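Local coordinates for FYVE, RhoGEF and PH domain-containing protein 5 (Homo sapiens, PDB 3MPX) that activates the small GTPase CDC42 as a guanine-nucleotide exchange factor, swapping its bound GDP for GTP, and mediates the CDC42 activation induced by VEGF, at residues H43-L46 and D47-A51; T181-L184 and N185-P189. All coordinates share one frame; numbering follows the deposited sequence.

Contact 1 of 2, residues H43-L46 and D47-A51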
loop_
_atom_site.group_PDB
_atom_site.type_symbol
_atom_site.label_atom_id
_atom_site.label_comp_id
_atom_site.label_asym_id
_atom_site.label_seq_id
_atom_site.Cartn_x
_atom_site.Cartn_y
_atom_site.Cartn_z
ATOM N N HIS A 43 -10.286 13.609 9.122
ATOM C CA HIS A 43 -11.229 12.780 9.894
ATOM C C HIS A 43 -10.538 11.832 10.850
ATOM O O HIS A 43 -11.125 11.447 11.865
ATOM C CB HIS A 43 -12.181 12.026 8.952
ATOM C CG HIS A 43 -13.066 12.974 8.188
ATOM N ND1 HIS A 43 -12.894 13.187 6.822
ATOM C CD2 HIS A 43 -14.020 13.824 8.646
ATOM C CE1 HIS A 43 -13.776 14.116 6.489
ATOM N NE2 HIS A 43 -14.474 14.534 7.552
ATOM N N LEU A 44 -9.272 11.495 10.558
ATOM C CA LEU A 44 -8.456 10.697 11.440
ATOM C C LEU A 44 -8.120 11.550 12.666
ATOM O O LEU A 44 -8.253 11.086 13.793
ATOM C CB LEU A 44 -7.179 10.272 10.723
ATOM C CG LEU A 44 -6.332 9.215 11.442
ATOM C CD1 LEU A 44 -7.065 7.881 11.562
ATOM C CD2 LEU A 44 -5.047 9.020 10.732
ATOM N N ASN A 45 -7.734 12.815 12.447
ATOM C CA ASN A 45 -7.361 13.731 13.518
ATOM C C ASN A 45 -8.543 14.140 14.390
ATOM O O ASN A 45 -8.376 14.326 15.596
ATOM C CB ASN A 45 -6.667 14.940 12.939
ATOM C CG ASN A 45 -5.202 14.706 12.833
ATOM O OD1 ASN A 45 -4.462 14.916 13.790
ATOM N ND2 ASN A 45 -4.768 14.154 11.712
ATOM N N LEU A 46 -9.728 14.246 13.795
ATOM C CA LEU A 46 -10.929 14.612 14.524
ATOM C C LEU A 46 -11.480 13.413 15.281
ATOM O O LEU A 46 -11.749 13.532 16.472
ATOM C CB LEU A 46 -12.000 15.188 13.568
ATOM C CG LEU A 46 -13.292 15.742 14.208
ATOM C CD1 LEU A 46 -13.080 17.146 14.786
ATOM C CD2 LEU A 46 -14.425 15.811 13.192
ATOM N N ASP A 47 -11.638 12.267 14.603
ATOM C CA ASP A 47 -12.286 11.088 15.169
ATOM C C ASP A 47 -11.345 10.093 15.860
ATOM O O ASP A 47 -11.813 9.273 16.661
ATOM C CB ASP A 47 -13.122 10.384 14.084
ATOM C CG ASP A 47 -14.012 11.315 13.253
ATOM O OD1 ASP A 47 -14.252 12.474 13.692
ATOM O OD2 ASP A 47 -14.456 10.892 12.157
ATOM N N PHE A 48 -10.046 10.135 15.554
ATOM C CA PHE A 48 -9.134 9.207 16.194
ATOM C C PHE A 48 -8.231 9.955 17.166
ATOM O O PHE A 48 -8.398 9.776 18.365
ATOM C CB PHE A 48 -8.353 8.371 15.172
ATOM C CG PHE A 48 -7.327 7.441 15.774
ATOM C CD1 PHE A 48 -7.717 6.292 16.448
ATOM C CD2 PHE A 48 -5.973 7.707 15.654
ATOM C CE1 PHE A 48 -6.769 5.431 16.989
ATOM C CE2 PHE A 48 -5.027 6.841 16.189
ATOM C CZ PHE A 48 -5.429 5.709 16.856
ATOM N N HIS A 49 -7.325 10.814 16.677
ATOM C CA HIS A 49 -6.429 11.564 17.541
ATOM C C HIS A 49 -7.237 12.361 18.594
ATOM O O HIS A 49 -7.039 12.138 19.794
ATOM C CB HIS A 49 -5.498 12.449 16.698
ATOM C CG HIS A 49 -4.793 13.525 17.464
ATOM N ND1 HIS A 49 -3.463 13.411 17.801
ATOM C CD2 HIS A 49 -5.256 14.721 17.900
ATOM C CE1 HIS A 49 -3.161 14.518 18.456
ATOM N NE2 HIS A 49 -4.218 15.327 18.559
ATOM N N GLY A 50 -8.156 13.225 18.143
ATOM C CA GLY A 50 -8.995 14.045 19.011
ATOM C C GLY A 50 -9.720 13.270 20.100
ATOM O O GLY A 50 -9.618 13.621 21.279
ATOM N N ALA A 51 -10.424 12.177 19.720
ATOM C CA ALA A 51 -11.179 11.336 20.655
ATOM C C ALA A 51 -10.277 10.598 21.652
ATOM O O ALA A 51 -10.661 10.425 22.813
ATOM C CB ALA A 51 -12.046 10.350 19.894
#
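L44 and F48 lie side by side and point the same way, with L44 CD1 3.9 Å from F48 CB. Both carry CG anti to the backbone N (chi1 177° in F48), which keeps leucine branch and phenyl ring along one flank of the helix; CD1 comes to the ring obliquely.

N45 and H49 cross instead. N45 OD1 lies over one face of the imidazole, 3.9 Å from H49 CG, with amide and ring planes 41° apart. The hydrogen bonds of these two side chains lie outside the pair: N45 ND2 to L41 O, H49 ND1 to L76 O on helix 66-98.

On the more exposed flank D47 has CG beside its backbone N (chi1 -47°), which folds the carboxylate back toward H43, OD2 lying 4.1 Å from H43 CB. It sits beside H43 O with no bond between them, both being acceptors. An alanine in place of D47 would remove the carboxylate, and the flank between H43 and L46 would probably lose its cover and its negative charge.

The backbone widens at this point. D47 N to H43 O is an ordinary i+4 bond, but L44 O accepts from both F48 N, at 2.7 Å, and H49 N. The latter bond and that from G50 N to N45 O, 2.8 Å long, are i+5 bonds, which make this a pi-type turn within an otherwise continuous helix.

Among its neighbours, helix 21-59 sets L44 and F48 against helix 162-184 at L166, with F48 also meeting F151, while N45 and H49 pack on P80 of helix 66-98.

Contact 2 of 2, residues T181-L184 and N185-P189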
loop_
_atom_site.group_PDB
_atom_site.type_symbol
_atom_site.label_atom_id
_atom_site.label_comp_id
_atom_site.label_asym_id
_atom_site.label_seq_id
_atom_site.Cartn_x
_atom_site.Cartn_y
_atom_site.Cartn_z
ATOM N N THR A 181 7.501 7.207 -10.068
ATOM C CA THR A 181 8.208 6.346 -11.021
ATOM C C THR A 181 7.461 6.371 -12.370
ATOM O O THR A 181 8.114 6.390 -13.405
ATOM C CB THR A 181 8.413 4.967 -10.428
ATOM O OG1 THR A 181 9.224 5.141 -9.263
ATOM C CG2 THR A 181 9.068 4.000 -11.406
ATOM N N ASP A 182 6.117 6.442 -12.369
ATOM C CA ASP A 182 5.379 6.546 -13.626
ATOM C C ASP A 182 5.540 7.954 -14.218
ATOM O O ASP A 182 5.520 8.126 -15.434
ATOM C CB ASP A 182 3.913 6.158 -13.444
ATOM C CG ASP A 182 3.698 4.675 -13.672
ATOM O OD1 ASP A 182 3.138 4.311 -14.734
ATOM O OD2 ASP A 182 4.140 3.870 -12.816
ATOM N N TYR A 183 5.750 8.947 -13.349
ATOM C CA TYR A 183 5.967 10.333 -13.726
ATOM C C TYR A 183 7.339 10.503 -14.376
ATOM O O TYR A 183 7.446 11.192 -15.384
ATOM C CB TYR A 183 5.842 11.215 -12.485
ATOM C CG TYR A 183 6.011 12.690 -12.746
ATOM C CD1 TYR A 183 5.025 13.419 -13.414
ATOM C CD2 TYR A 183 7.115 13.382 -12.257
ATOM C CE1 TYR A 183 5.148 14.794 -13.607
ATOM C CE2 TYR A 183 7.250 14.760 -12.448
ATOM C CZ TYR A 183 6.270 15.459 -13.133
ATOM O OH TYR A 183 6.410 16.809 -13.329
ATOM N N LEU A 184 8.372 9.849 -13.813
ATOM C CA LEU A 184 9.761 9.916 -14.286
ATOM C C LEU A 184 9.911 9.304 -15.686
ATOM O O LEU A 184 10.656 9.859 -16.508
ATOM C CB LEU A 184 10.695 9.219 -13.259
ATOM C CG LEU A 184 12.238 9.198 -13.501
ATOM C CD1 LEU A 184 12.930 10.401 -12.893
ATOM C CD2 LEU A 184 12.844 7.910 -12.966
ATOM N N ASN A 185 9.198 8.176 -15.958
ATOM C CA ASN A 185 9.238 7.461 -17.247
ATOM C C ASN A 185 8.701 8.292 -18.416
ATOM O O ASN A 185 8.978 7.968 -19.570
ATOM C CB ASN A 185 8.495 6.132 -17.184
ATOM C CG ASN A 185 9.032 5.165 -16.185
ATOM O OD1 ASN A 185 10.192 5.217 -15.779
ATOM N ND2 ASN A 185 8.166 4.279 -15.732
ATOM N N ASN A 186 7.949 9.353 -18.118
ATOM C CA ASN A 186 7.407 10.235 -19.133
ATOM C C ASN A 186 8.139 11.572 -19.186
ATOM O O ASN A 186 7.784 12.422 -20.003
ATOM C CB ASN A 186 5.930 10.431 -18.918
ATOM C CG ASN A 186 5.172 9.164 -19.092
ATOM O OD1 ASN A 186 5.013 8.642 -20.199
ATOM N ND2 ASN A 186 4.662 8.663 -18.000
ATOM N N LEU A 187 9.153 11.762 -18.336
ATOM C CA LEU A 187 9.925 13.002 -18.331
ATOM C C LEU A 187 11.122 12.883 -19.266
ATOM O O LEU A 187 11.570 11.766 -19.568
ATOM C CB LEU A 187 10.402 13.412 -16.914
ATOM C CG LEU A 187 9.349 13.790 -15.856
ATOM C CD1 LEU A 187 10.014 14.240 -14.599
ATOM C CD2 LEU A 187 8.422 14.879 -16.326
ATOM N N CYS A 188 11.644 14.041 -19.719
ATOM C CA CYS A 188 12.821 14.065 -20.564
ATOM C C CYS A 188 14.016 13.744 -19.669
ATOM O O CYS A 188 14.201 14.454 -18.675
ATOM C CB CYS A 188 12.983 15.417 -21.248
ATOM S SG CYS A 188 14.404 15.502 -22.366
ATOM N N PRO A 189 14.833 12.697 -19.986
ATOM C CA PRO A 189 15.967 12.335 -19.109
ATOM C C PRO A 189 17.005 13.429 -18.885
ATOM O O PRO A 189 17.938 13.241 -18.103
ATOM C CB PRO A 189 16.585 11.131 -19.829
ATOM C CG PRO A 189 15.451 10.532 -20.588
ATOM C CD PRO A 189 14.714 11.737 -21.104
#
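T181 and N185 hold the last full turn of the helix through the backbone, N185 N giving a hydrogen bond of 3.3 Å to T181 O. The N185 amide folds back over the same carbonyl without a well-directed bond to it, and T181 OG1 turns instead to Q177 O, one turn earlier.

One residue on, D182 meets the following chain through its backbone: its carbonyl O takes a weak bond of 2.8 Å from N186 ND2, a side-chain donor bent to 123° at the hydrogen. The D182 carboxylate is used outside the pair, OD2 hydrogen-bonding H229 NE2.

Y183 makes the main apolar contact. L187 comes across its ring obliquely: CD2 sits over one face, 4.2 Å from the centroid and 21° off the normal, as a CH-pi contact offset toward the rim, while L187 CD1 lies 3.5 Å from Y183 CE2. L187 has CG beside its own backbone N (chi1 -65°), which lets both methyls meet the ring. Y183 O also takes a weak bond from N186 N, and the phenol OH reaches E193 on helix 192-214.

L184 opens a type I beta turn that runs to L187, closed by L187 N to L184 O at 3.0 Å, the donor standing well above the carbonyl plane.

After the regular bond at T181 O, the carbonyls of D182, Y183 and L184 are thus met by weak or turn-type bonds. Polar backbone atoms at the helix end are served by N186 and the turn, while L187 lays its methyls over the Y183 ring, and both of these side chains also touch T197 of helix 192-214.

In the fold
Both contacts belong to the DH domain, the exchange-factor module of this fragment, but they do not touch: their centres are 37 Å apart and their nearest atoms about 24 Å. Contact 1 is a widened turn inside helix 21-59, contact 2 the exit from helix 162-184. These two helices pack against each other in opposite directions, and the contacts mark two places along that pairing. Contact 1 lies beside the early part of helix 162-184, whereas contact 2, at its end, lies beside the start of helix 21-59, where D182, Y183 and N186 meet I26. No GTPase is bound in this structure, and both contacts are described only as parts of the helical DH domain.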